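PDB 3C8G: fumarase E from Shigella flexneri 2a str. 2457T, which probably catalyses the hydration of fumarate to malate, though not the reverse reaction, and is a homodimer of the MtlR/FumE family. Local coordinates for residues Val122-Arg127 with Thr160-Thr165; Thr92-Tyr97 with Trp116-Asn121; Gln39-Leu44 with Arg75-Leu80; Ile32-Ile37 with Pro66-Asp71. One frame throughout, in Å; residues are numbered along the deposited sequence.

Interaction 1 of 4, residues Val122-Arg127 with Thr160-Thr165; sequences VNSITR and TLAVTT
The backbone oxygen of L161 is gripped twice by one residue, T165: from one face of its carbonyl plane comes the amide N at 2.9 Å, the ordinary helical bond, and from the other comes the hydroxyl OG1 at 3.2 Å. With chi1 at 67°, OG1 stands between the backbone N and the carbonyl carbon of T165, which points it back at L161 O, and in this pose OG1 also meets S124 CB across the contact at 3.3 Å. S124 OG rests against A162, 3.4 Å from its CB; its hydrogen-bond partner is elsewhere in the structure. The small side chain of A162 is consistent with the close approach of the backbones, whose CA atoms at S124 and A162 are 5.5 Å apart. Around that methyl gather V122 CG1 and I125 CG1, each 3.9 Å away, while L161 CD1 reaches the carbonyl oxygen of S124. No hydrogen bond crosses between the segments. The start of the short helix 123-126 is also tied by D90 of helix 85-103, whose carboxylate accepts from the amides of N123 and S124. The arrangement is a close helix-helix approach at a small residue, here seating a short helix on helix 158-166 in this all-helical fold.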
loop_
_atom_site.group_PDB
_atom_site.type_symbol
_atom_site.label_atom_id
_atom_site.label_comp_id
_atom_site.label_asym_id
_atom_site.label_seq_id
_atom_site.Cartn_x
_atom_site.Cartn_y
_atom_site.Cartn_z
ATOM N N VAL B 122 13.283 17.391 15.024
ATOM C CA VAL B 122 13.956 16.668 13.949
ATOM C C VAL B 122 15.223 16.097 14.558
ATOM O O VAL B 122 16.111 16.866 14.988
ATOM C CB VAL B 122 14.275 17.594 12.759
ATOM C CG1 VAL B 122 15.275 16.945 11.760
ATOM C CG2 VAL B 122 12.992 18.085 12.056
ATOM N N ASN B 123 15.298 14.766 14.618
ATOM C CA ASN B 123 16.360 14.053 15.344
ATOM C C ASN B 123 17.720 14.196 14.678
ATOM O O ASN B 123 18.756 14.210 15.344
ATOM C CB ASN B 123 16.070 12.558 15.434
ATOM C CG ASN B 123 14.943 12.233 16.364
ATOM O OD1 ASN B 123 15.089 12.288 17.579
ATOM N ND2 ASN B 123 13.817 11.848 15.800
ATOM N N SER B 124 17.723 14.272 13.353
ATOM C CA SER B 124 18.984 14.418 12.635
ATOM C C SER B 124 19.582 15.801 12.859
ATOM O O SER B 124 20.777 16.001 12.686
ATOM C CB SER B 124 18.829 14.093 11.152
ATOM O OG SER B 124 17.884 14.947 10.550
ATOM N N ILE B 125 18.759 16.742 13.296
ATOM C CA ILE B 125 19.269 18.043 13.722
ATOM C C ILE B 125 19.687 18.006 15.199
ATOM O O ILE B 125 20.796 18.369 15.548
ATOM C CB ILE B 125 18.223 19.158 13.460
ATOM C CG1 ILE B 125 18.099 19.403 11.973
ATOM C CG2 ILE B 125 18.594 20.427 14.158
ATOM C CD1 ILE B 125 16.947 20.280 11.653
ATOM N N THR B 126 18.774 17.542 16.039
ATOM C CA THR B 126 18.929 17.448 17.502
ATOM C C THR B 126 20.078 16.555 18.016
ATOM O O THR B 126 20.665 16.822 19.077
ATOM C CB THR B 126 17.557 17.006 18.094
ATOM O OG1 THR B 126 16.870 18.172 18.563
ATOM C CG2 THR B 126 17.682 15.989 19.219
ATOM N N ARG B 127 20.394 15.520 17.236
ATOM C CA ARG B 127 21.396 14.496 17.585
ATOM C C ARG B 127 22.797 14.947 17.323
ATOM O O ARG B 127 23.735 14.400 17.895
ATOM C CB ARG B 127 21.170 13.211 16.786
ATOM C CG ARG B 127 20.130 12.332 17.341
ATOM C CD ARG B 127 20.126 11.069 16.536
ATOM N NE ARG B 127 19.118 10.143 17.034
ATOM C CZ ARG B 127 19.027 8.878 16.655
ATOM N NH1 ARG B 127 18.082 8.094 17.165
ATOM N NH2 ARG B 127 19.887 8.401 15.760
ATOM N N THR B 160 18.877 21.659 5.679
ATOM C CA THR B 160 19.554 21.012 4.570
ATOM C C THR B 160 20.294 19.782 5.058
ATOM O O THR B 160 20.119 18.691 4.508
ATOM C CB THR B 160 20.460 21.955 3.833
ATOM O OG1 THR B 160 19.645 22.994 3.299
ATOM C CG2 THR B 160 21.148 21.246 2.708
ATOM N N LEU B 161 21.078 19.934 6.115
ATOM C CA LEU B 161 21.705 18.764 6.758
ATOM C C LEU B 161 20.680 17.648 6.989
ATOM O O LEU B 161 20.965 16.471 6.717
ATOM C CB LEU B 161 22.409 19.173 8.059
ATOM C CG LEU B 161 23.407 18.294 8.849
ATOM C CD1 LEU B 161 22.692 17.421 9.922
ATOM C CD2 LEU B 161 24.343 17.469 7.940
ATOM N N ALA B 162 19.483 18.016 7.450
ATOM C CA ALA B 162 18.454 17.010 7.792
ATOM C C ALA B 162 17.935 16.212 6.588
ATOM O O ALA B 162 17.721 15.003 6.701
ATOM C CB ALA B 162 17.294 17.633 8.543
ATOM N N VAL B 163 17.720 16.864 5.445
ATOM C CA VAL B 163 17.217 16.081 4.329
ATOM C C VAL B 163 18.348 15.224 3.773
ATOM O O VAL B 163 18.177 14.038 3.472
ATOM C CB VAL B 163 16.411 16.897 3.247
ATOM C CG1 VAL B 163 15.970 18.238 3.782
ATOM C CG2 VAL B 163 17.153 17.035 1.986
ATOM N N THR B 164 19.512 15.840 3.697
ATOM C CA THR B 164 20.709 15.235 3.179
ATOM C C THR B 164 21.091 13.968 3.975
ATOM O O THR B 164 21.542 12.982 3.380
ATOM C CB THR B 164 21.819 16.311 3.158
ATOM O OG1 THR B 164 22.550 16.254 1.928
ATOM C CG2 THR B 164 22.740 16.235 4.355
ATOM N N THR B 165 20.872 13.984 5.298
ATOM C CA THR B 165 21.197 12.825 6.136
ATOM C C THR B 165 20.084 11.766 6.102
ATOM O O THR B 165 20.344 10.574 6.271
ATOM C CB THR B 165 21.616 13.206 7.601
ATOM O OG1 THR B 165 20.504 13.759 8.277
ATOM C CG2 THR B 165 22.707 14.262 7.612
#

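Interaction 2 of 4, residues Thr92-Tyr97 with Trp116-Asn121; sequences THFSQY and WDFISN
F118 and Y97 both hold CG anti to the backbone N, with chi1 of 158° and -161°, which directs both rings into the space between helix 113-120 and helix 85-103. With F94 they make an aromatic cluster between two helices that run nearly antiparallel, their axes 10.8 Å apart over these turns. F118 is the central member and uses two different surfaces. One face of its ring takes Y97 CD1, which sits 3.5 Å from F118 CG and over the middle of the ring; the two rings meet obliquely. The rim of F118 does the rest. Its CZ points onto the centre of the F94 ring, 3.8 Å from F94 CD1, in a T-shaped pair with planes at 77°, and its CE2 comes to 3.4 Å from the backbone O of H93, near the plane of the F118 ring. F94 also touches A162 and V163, and F118 touches L159, which extends the cluster to helix 158-166; Y97 packs on I114 and T115 of helix 113-120. Toward the more exposed side the contact turns polar in character without gaining a hydrogen bond between the segments. The H93 imidazole has a weak bond from ND1 to Q96 OE1, which lies in the ring plane, while H93 CD2 comes within 3.2 Å of the backbone O of N121.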
loop_
_atom_site.group_PDB
_atom_site.type_symbol
_atom_site.label_atom_id
_atom_site.label_comp_id
_atom_site.label_asym_id
_atom_site.label_seq_id
_atom_site.Cartn_x
_atom_site.Cartn_y
_atom_site.Cartn_z
ATOM N N THR B 92 8.218 11.828 8.549
ATOM C CA THR B 92 6.852 12.174 8.919
ATOM C C THR B 92 6.763 13.657 9.302
ATOM O O THR B 92 5.927 14.378 8.775
ATOM C CB THR B 92 6.353 11.250 10.039
ATOM O OG1 THR B 92 6.309 9.929 9.508
ATOM C CG2 THR B 92 4.945 11.618 10.493
ATOM N N HIS B 93 7.657 14.127 10.164
ATOM C CA HIS B 93 7.614 15.536 10.538
ATOM C C HIS B 93 7.767 16.454 9.339
ATOM O O HIS B 93 7.039 17.429 9.226
ATOM C CB HIS B 93 8.607 15.876 11.646
ATOM C CG HIS B 93 8.206 15.347 12.995
ATOM N ND1 HIS B 93 6.893 15.301 13.420
ATOM C CD2 HIS B 93 8.946 14.846 14.015
ATOM C CE1 HIS B 93 6.842 14.799 14.640
ATOM N NE2 HIS B 93 8.075 14.531 15.029
ATOM N N PHE B 94 8.687 16.147 8.433
ATOM C CA PHE B 94 8.829 16.983 7.222
ATOM C C PHE B 94 7.545 16.953 6.416
ATOM O O PHE B 94 7.223 17.921 5.746
ATOM C CB PHE B 94 9.989 16.528 6.320
ATOM C CG PHE B 94 11.286 17.245 6.580
ATOM C CD1 PHE B 94 12.121 16.856 7.639
ATOM C CD2 PHE B 94 11.693 18.276 5.760
ATOM C CE1 PHE B 94 13.287 17.485 7.892
ATOM C CE2 PHE B 94 12.906 18.919 5.991
ATOM C CZ PHE B 94 13.701 18.521 7.059
ATOM N N SER B 95 6.803 15.847 6.486
ATOM C CA SER B 95 5.597 15.723 5.660
ATOM C C SER B 95 4.439 16.467 6.308
ATOM O O SER B 95 3.706 17.224 5.649
ATOM C CB SER B 95 5.231 14.261 5.398
ATOM O OG SER B 95 4.201 14.196 4.422
ATOM N N GLN B 96 4.282 16.268 7.602
ATOM C CA GLN B 96 3.281 17.007 8.341
ATOM C C GLN B 96 3.428 18.530 8.217
ATOM O O GLN B 96 2.432 19.230 8.012
ATOM C CB GLN B 96 3.314 16.587 9.791
ATOM C CG GLN B 96 3.186 15.077 9.981
ATOM C CD GLN B 96 3.062 14.727 11.445
ATOM O OE1 GLN B 96 3.729 15.333 12.297
ATOM N NE2 GLN B 96 2.190 13.764 11.758
ATOM N N TYR B 97 4.660 19.031 8.294
ATOM C CA TYR B 97 4.938 20.463 8.121
ATOM C C TYR B 97 4.723 21.009 6.686
ATOM O O TYR B 97 4.227 22.130 6.518
ATOM C CB TYR B 97 6.336 20.812 8.658
ATOM C CG TYR B 97 6.548 22.287 8.953
ATOM C CD1 TYR B 97 7.831 22.841 8.930
ATOM C CD2 TYR B 97 5.473 23.130 9.235
ATOM C CE1 TYR B 97 8.037 24.196 9.180
ATOM C CE2 TYR B 97 5.664 24.475 9.506
ATOM C CZ TYR B 97 6.951 25.014 9.478
ATOM O OH TYR B 97 7.150 26.362 9.750
ATOM N N TRP B 116 11.049 26.783 14.354
ATOM C CA TRP B 116 11.984 26.402 15.396
ATOM C C TRP B 116 11.373 25.198 16.138
ATOM O O TRP B 116 12.051 24.194 16.380
ATOM C CB TRP B 116 12.326 27.581 16.345
ATOM C CG TRP B 116 13.091 27.096 17.537
ATOM C CD1 TRP B 116 12.589 26.802 18.791
ATOM C CD2 TRP B 116 14.473 26.742 17.567
ATOM N NE1 TRP B 116 13.588 26.319 19.594
ATOM C CE2 TRP B 116 14.755 26.274 18.873
ATOM C CE3 TRP B 116 15.509 26.790 16.621
ATOM C CZ2 TRP B 116 16.037 25.857 19.254
ATOM C CZ3 TRP B 116 16.774 26.364 16.992
ATOM C CH2 TRP B 116 17.029 25.907 18.300
ATOM N N ASP B 117 10.090 25.280 16.468
ATOM C CA ASP B 117 9.417 24.126 17.093
ATOM C C ASP B 117 9.575 22.873 16.263
ATOM O O ASP B 117 9.826 21.781 16.803
ATOM C CB ASP B 117 7.945 24.399 17.340
ATOM C CG ASP B 117 7.729 25.339 18.504
ATOM O OD1 ASP B 117 8.725 25.752 19.172
ATOM O OD2 ASP B 117 6.552 25.674 18.762
ATOM N N PHE B 118 9.468 23.036 14.949
ATOM C CA PHE B 118 9.599 21.909 14.070
ATOM C C PHE B 118 11.035 21.395 14.128
ATOM O O PHE B 118 11.236 20.175 14.299
ATOM C CB PHE B 118 9.135 22.294 12.674
ATOM C CG PHE B 118 9.672 21.435 11.577
ATOM C CD1 PHE B 118 10.734 21.874 10.808
ATOM C CD2 PHE B 118 9.069 20.223 11.265
ATOM C CE1 PHE B 118 11.215 21.104 9.758
ATOM C CE2 PHE B 118 9.534 19.430 10.226
ATOM C CZ PHE B 118 10.623 19.863 9.477
ATOM N N ILE B 119 12.034 22.291 14.046
ATOM C CA ILE B 119 13.404 21.785 14.018
ATOM C C ILE B 119 13.895 21.169 15.332
ATOM O O ILE B 119 14.823 20.386 15.318
ATOM C CB ILE B 119 14.417 22.764 13.476
ATOM C CG1 ILE B 119 14.716 23.855 14.489
ATOM C CG2 ILE B 119 14.003 23.267 12.036
ATOM C CD1 ILE B 119 15.506 24.976 13.887
ATOM N N SER B 120 13.237 21.489 16.443
ATOM C CA SER B 120 13.526 20.879 17.746
ATOM C C SER B 120 13.098 19.412 17.842
ATOM O O SER B 120 13.604 18.672 18.667
ATOM C CB SER B 120 12.855 21.676 18.865
ATOM O OG SER B 120 12.924 23.056 18.547
ATOM N N ASN B 121 12.179 18.994 16.989
ATOM C CA ASN B 121 11.777 17.594 16.943
ATOM C C ASN B 121 12.272 16.841 15.714
ATOM O O ASN B 121 11.716 15.793 15.387
ATOM C CB ASN B 121 10.261 17.509 16.978
ATOM C CG ASN B 121 9.701 18.046 18.255
ATOM O OD1 ASN B 121 10.200 17.736 19.344
ATOM N ND2 ASN B 121 8.681 18.889 18.142
#

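Interaction 3 of 4, residues Gln39-Leu44 with Arg75-Leu80; sequences QFLPSL and RLIYAL
I77 is the bump of this contact, and F40 and L41 form the hollow that takes it. Its CG1 branch points away from its own carbonyl carbon (chi1 -52°) and carries CD1 into the notch, 3.7 Å from F40 CD1 and 3.9 Å from L41 CD1. The other branch, CG2, is 3.7 Å from F40 CE1; the two branches thus approach neighbouring ring atoms from the same side of the ring plane, obliquely. L41 CD1 crosses the I77 side chain at about a right angle and meets CG1 at 3.8 Å. L44 is the answering bump. Its two methyls divide between neighbours: CD2 settles against L80 CD1 at 3.8 Å, whereas CD1 faces L76 CD1 and I77 CG1, each more loosely at 4.3 Å. Behind the F40 ring, S43 CB sits over the centre of one face and backs it from within its own segment. Every touch between the segments is apolar. A79 also makes backbone hydrogen bonds to the second chain of the dimer, and L80 packs on that chain's backbone. This is hydrophobic interlocking of helix ends in an all-helical fold: the end of helix 29-40 and its 3-10 extension pack on the last turns of helix 70-79, next to the subunit interface.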
loop_
_atom_site.group_PDB
_atom_site.type_symbol
_atom_site.label_atom_id
_atom_site.label_comp_id
_atom_site.label_asym_id
_atom_site.label_seq_id
_atom_site.Cartn_x
_atom_site.Cartn_y
_atom_site.Cartn_z
ATOM N N GLN B 39 12.665 5.704 -4.732
ATOM C CA GLN B 39 13.782 4.907 -5.260
ATOM C C GLN B 39 14.031 3.710 -4.335
ATOM O O GLN B 39 14.426 2.647 -4.802
ATOM C CB GLN B 39 15.082 5.732 -5.465
ATOM C CG GLN B 39 14.886 7.258 -5.520
ATOM C CD GLN B 39 15.660 7.995 -6.638
ATOM O OE1 GLN B 39 16.876 8.211 -6.547
ATOM N NE2 GLN B 39 14.931 8.426 -7.673
ATOM N N PHE B 40 13.768 3.883 -3.042
ATOM C CA PHE B 40 13.951 2.837 -2.043
ATOM C C PHE B 40 12.929 1.719 -2.163
ATOM O O PHE B 40 13.266 0.565 -2.004
ATOM C CB PHE B 40 13.882 3.442 -0.638
ATOM C CG PHE B 40 14.091 2.445 0.480
ATOM C CD1 PHE B 40 13.004 1.813 1.078
ATOM C CD2 PHE B 40 15.373 2.167 0.955
ATOM C CE1 PHE B 40 13.200 0.898 2.115
ATOM C CE2 PHE B 40 15.587 1.250 1.987
ATOM C CZ PHE B 40 14.510 0.622 2.571
ATOM N N LEU B 41 11.684 2.070 -2.441
ATOM C CA LEU B 41 10.578 1.100 -2.471
ATOM C C LEU B 41 10.831 -0.274 -3.154
ATOM O O LEU B 41 10.431 -1.299 -2.608
ATOM C CB LEU B 41 9.304 1.774 -3.015
ATOM C CG LEU B 41 8.149 2.356 -2.161
ATOM C CD1 LEU B 41 8.408 2.592 -0.660
ATOM C CD2 LEU B 41 7.613 3.629 -2.833
ATOM N N PRO B 42 11.486 -0.302 -4.344
ATOM C CA PRO B 42 11.868 -1.594 -4.964
ATOM C C PRO B 42 12.563 -2.566 -4.020
ATOM O O PRO B 42 12.377 -3.779 -4.144
ATOM C CB PRO B 42 12.843 -1.185 -6.069
ATOM C CG PRO B 42 12.428 0.215 -6.428
ATOM C CD PRO B 42 11.860 0.847 -5.197
ATOM N N SER B 43 13.356 -2.015 -3.100
ATOM C CA SER B 43 14.088 -2.768 -2.069
ATOM C C SER B 43 13.203 -3.686 -1.272
ATOM O O SER B 43 13.685 -4.669 -0.713
ATOM C CB SER B 43 14.710 -1.816 -1.062
ATOM O OG SER B 43 16.049 -1.613 -1.375
ATOM N N LEU B 44 11.925 -3.338 -1.175
ATOM C CA LEU B 44 11.015 -4.084 -0.334
ATOM C C LEU B 44 10.478 -5.281 -1.064
ATOM O O LEU B 44 9.810 -6.120 -0.482
ATOM C CB LEU B 44 9.831 -3.213 0.046
ATOM C CG LEU B 44 10.165 -1.909 0.721
ATOM C CD1 LEU B 44 8.977 -0.980 0.512
ATOM C CD2 LEU B 44 10.466 -2.167 2.193
ATOM N N ARG B 75 4.667 4.807 5.835
ATOM C CA ARG B 75 3.988 3.802 6.612
ATOM C C ARG B 75 4.298 2.385 6.111
ATOM O O ARG B 75 4.549 1.498 6.931
ATOM C CB ARG B 75 2.501 4.103 6.671
ATOM C CG ARG B 75 2.252 5.268 7.596
ATOM C CD ARG B 75 0.805 5.582 7.735
ATOM N NE ARG B 75 0.430 6.739 6.932
ATOM C CZ ARG B 75 -0.482 7.632 7.306
ATOM N NH1 ARG B 75 -1.086 7.515 8.482
ATOM N NH2 ARG B 75 -0.785 8.641 6.515
ATOM N N LEU B 76 4.359 2.185 4.788
ATOM C CA LEU B 76 4.669 0.849 4.245
ATOM C C LEU B 76 6.054 0.387 4.711
ATOM O O LEU B 76 6.197 -0.707 5.246
ATOM C CB LEU B 76 4.564 0.806 2.710
ATOM C CG LEU B 76 3.923 -0.398 2.007
ATOM C CD1 LEU B 76 4.692 -0.774 0.764
ATOM C CD2 LEU B 76 3.800 -1.604 2.870
ATOM N N ILE B 77 7.060 1.234 4.526
ATOM C CA ILE B 77 8.422 0.901 4.898
ATOM C C ILE B 77 8.527 0.620 6.397
ATOM O O ILE B 77 9.209 -0.341 6.811
ATOM C CB ILE B 77 9.406 2.015 4.535
ATOM C CG1 ILE B 77 9.258 2.423 3.053
ATOM C CG2 ILE B 77 10.851 1.610 4.930
ATOM C CD1 ILE B 77 10.138 3.594 2.645
ATOM N N TYR B 78 7.859 1.453 7.202
ATOM C CA TYR B 78 7.808 1.263 8.653
ATOM C C TYR B 78 7.144 -0.102 8.979
ATOM O O TYR B 78 7.782 -0.989 9.513
ATOM C CB TYR B 78 7.111 2.471 9.304
ATOM C CG TYR B 78 7.473 2.756 10.767
ATOM C CD1 TYR B 78 8.775 2.616 11.251
ATOM C CD2 TYR B 78 6.498 3.197 11.660
ATOM C CE1 TYR B 78 9.076 2.866 12.612
ATOM C CE2 TYR B 78 6.793 3.458 12.998
ATOM C CZ TYR B 78 8.066 3.295 13.471
ATOM O OH TYR B 78 8.298 3.575 14.803
ATOM N N ALA B 79 5.886 -0.263 8.579
ATOM C CA ALA B 79 5.121 -1.518 8.655
ATOM C C ALA B 79 5.889 -2.828 8.390
ATOM O O ALA B 79 5.683 -3.840 9.073
ATOM C CB ALA B 79 3.942 -1.425 7.707
ATOM N N LEU B 80 6.762 -2.808 7.390
ATOM C CA LEU B 80 7.571 -3.970 7.074
ATOM C C LEU B 80 8.848 -4.038 7.919
ATOM O O LEU B 80 9.732 -4.862 7.653
ATOM C CB LEU B 80 7.895 -4.010 5.581
ATOM C CG LEU B 80 6.695 -4.019 4.632
ATOM C CD1 LEU B 80 7.100 -3.641 3.208
ATOM C CD2 LEU B 80 5.984 -5.355 4.681
#

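Interaction 4 of 4, residues Ile32-Ile37 with Pro66-Asp71; sequences ILLQGI and PLDDID
I70 carries most of this contact with L33, L34 and I37, and its side chain can be followed outward atom by atom. CB faces L34 CG at 4.1 Å. Of the two branches, CG2 turns to S95 of helix 85-103, while CG1, anti to the backbone N (chi1 -154°), heads for helix 29-40 and passes I37 CG1 at 4.3 Å. The tip, CD1, lies directly on the helix backbone: it is 3.4 Å from L34 N and also meets L33 CB at 3.8 Å. L34 meets I70 in turn, its CD2 3.8 Å from the amide N of I70, and the two CA atoms are only 5.4 Å apart. The second methyl of L34, CD1, comes to 4.0 Å from D68 OD1, but the strong partners of that carboxylate lie elsewhere: OD1 makes a salt bridge with R38 and OD2 accepts from the amide of S64. D68 is also the centre of an inverse gamma turn, just before the N-cap D69, whose OD2 receives a weak bond from D71 N at 3.0 Å and another bond from V72 N. The chemistry is thus split. Between the segments the contact is mainly apolar and has no hydrogen bond; D68 adds its salt bridge further along helix 29-40, D69 caps helix 70-79, and D71, bonded to S95 and H99, ties that helix to helix 85-103.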
loop_
_atom_site.group_PDB
_atom_site.type_symbol
_atom_site.label_atom_id
_atom_site.label_comp_id
_atom_site.label_asym_id
_atom_site.label_seq_id
_atom_site.Cartn_x
_atom_site.Cartn_y
_atom_site.Cartn_z
ATOM N N ILE B 32 12.033 16.077 -3.044
ATOM C CA ILE B 32 13.249 15.286 -2.935
ATOM C C ILE B 32 13.088 14.079 -1.991
ATOM O O ILE B 32 13.639 13.002 -2.241
ATOM C CB ILE B 32 14.406 16.183 -2.473
ATOM C CG1 ILE B 32 14.748 17.196 -3.579
ATOM C CG2 ILE B 32 15.624 15.343 -2.051
ATOM C CD1 ILE B 32 15.725 18.314 -3.159
ATOM N N LEU B 33 12.334 14.251 -0.912
ATOM C CA LEU B 33 12.122 13.159 0.007
ATOM C C LEU B 33 11.207 12.076 -0.606
ATOM O O LEU B 33 11.458 10.875 -0.451
ATOM C CB LEU B 33 11.579 13.665 1.345
ATOM C CG LEU B 33 12.541 14.480 2.228
ATOM C CD1 LEU B 33 11.807 14.980 3.480
ATOM C CD2 LEU B 33 13.832 13.693 2.600
ATOM N N LEU B 34 10.158 12.497 -1.302
ATOM C CA LEU B 34 9.240 11.553 -1.919
ATOM C C LEU B 34 10.038 10.715 -2.910
ATOM O O LEU B 34 9.959 9.481 -2.887
ATOM C CB LEU B 34 8.113 12.293 -2.658
ATOM C CG LEU B 34 6.669 11.779 -2.808
ATOM C CD1 LEU B 34 6.034 12.386 -4.053
ATOM C CD2 LEU B 34 6.583 10.273 -2.862
ATOM N N GLN B 35 10.829 11.378 -3.762
ATOM C CA GLN B 35 11.631 10.628 -4.723
ATOM C C GLN B 35 12.712 9.762 -4.081
ATOM O O GLN B 35 12.932 8.635 -4.529
ATOM C CB GLN B 35 12.152 11.494 -5.887
ATOM C CG GLN B 35 11.442 11.165 -7.298
ATOM C CD GLN B 35 9.879 11.170 -7.252
ATOM O OE1 GLN B 35 9.239 10.116 -7.357
ATOM N NE2 GLN B 35 9.284 12.361 -7.070
ATOM N N GLY B 36 13.344 10.268 -3.016
ATOM C CA GLY B 36 14.234 9.450 -2.203
ATOM C C GLY B 36 13.554 8.182 -1.704
ATOM O O GLY B 36 14.106 7.085 -1.809
ATOM N N ILE B 37 12.347 8.343 -1.168
ATOM C CA ILE B 37 11.549 7.239 -0.654
ATOM C C ILE B 37 11.186 6.282 -1.805
ATOM O O ILE B 37 11.283 5.055 -1.668
ATOM C CB ILE B 37 10.271 7.781 0.062
ATOM C CG1 ILE B 37 10.623 8.404 1.424
ATOM C CG2 ILE B 37 9.218 6.705 0.222
ATOM C CD1 ILE B 37 11.010 7.376 2.530
ATOM N N PRO B 66 -0.939 3.700 -5.889
ATOM C CA PRO B 66 -1.290 3.610 -4.464
ATOM C C PRO B 66 -0.128 3.891 -3.495
ATOM O O PRO B 66 -0.324 3.910 -2.286
ATOM C CB PRO B 66 -1.737 2.150 -4.321
ATOM C CG PRO B 66 -1.005 1.441 -5.387
ATOM C CD PRO B 66 -1.023 2.379 -6.539
ATOM N N LEU B 67 1.073 4.091 -4.030
ATOM C CA LEU B 67 2.252 4.408 -3.232
ATOM C C LEU B 67 3.008 5.671 -3.726
ATOM O O LEU B 67 4.141 5.913 -3.321
ATOM C CB LEU B 67 3.173 3.192 -3.186
ATOM C CG LEU B 67 2.743 2.010 -2.322
ATOM C CD1 LEU B 67 3.326 0.739 -2.899
ATOM C CD2 LEU B 67 3.177 2.190 -0.871
ATOM N N ASP B 68 2.376 6.463 -4.596
ATOM C CA ASP B 68 2.914 7.770 -5.007
ATOM C C ASP B 68 2.362 8.822 -4.019
ATOM O O ASP B 68 1.720 9.807 -4.406
ATOM C CB ASP B 68 2.516 8.086 -6.468
ATOM C CG ASP B 68 3.473 9.079 -7.164
ATOM O OD1 ASP B 68 4.347 9.704 -6.499
ATOM O OD2 ASP B 68 3.334 9.231 -8.406
ATOM N N ASP B 69 2.594 8.570 -2.736
ATOM C CA ASP B 69 2.143 9.431 -1.653
ATOM C C ASP B 69 3.109 9.200 -0.488
ATOM O O ASP B 69 3.152 8.106 0.074
ATOM C CB ASP B 69 0.715 9.048 -1.273
ATOM C CG ASP B 69 0.163 9.843 -0.091
ATOM O OD1 ASP B 69 -0.741 10.676 -0.317
ATOM O OD2 ASP B 69 0.581 9.622 1.069
ATOM N N ILE B 70 3.891 10.215 -0.128
ATOM C CA ILE B 70 4.923 10.024 0.893
ATOM C C ILE B 70 4.425 9.374 2.180
ATOM O O ILE B 70 5.123 8.588 2.780
ATOM C CB ILE B 70 5.758 11.320 1.172
ATOM C CG1 ILE B 70 7.141 10.946 1.701
ATOM C CG2 ILE B 70 5.027 12.285 2.100
ATOM C CD1 ILE B 70 8.195 12.046 1.497
ATOM N N ASP B 71 3.205 9.671 2.591
ATOM C CA ASP B 71 2.703 9.132 3.855
ATOM C C ASP B 71 2.544 7.605 3.772
ATOM O O ASP B 71 3.159 6.879 4.576
ATOM C CB ASP B 71 1.400 9.821 4.288
ATOM C CG ASP B 71 1.502 11.358 4.299
ATOM O OD1 ASP B 71 2.589 11.919 4.595
ATOM O OD2 ASP B 71 0.461 12.011 4.019
#

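Interactions 3 and 4 hold the same two elements, helix 29-40 and helix 70-79, interaction 3 at their C-terminal ends and interaction 4 further back, at the start of helix 70-79; I37 against I77 and L76 against L67 make one continuous apolar seam. All four contacts are partly buried. Interaction 3 is the most peripheral, its centre about 16 Å from the chain's centre, and borders the second subunit, which P66 of interaction 4 also touches; the other three centres lie 9 to 10 Å from the chain's centre. V163 against L33 joins interactions 1 and 4. Aromatic rings dominate 92-97/116-121, a small methyl and hydroxyls 122-127/160-165, branched aliphatics the remaining two.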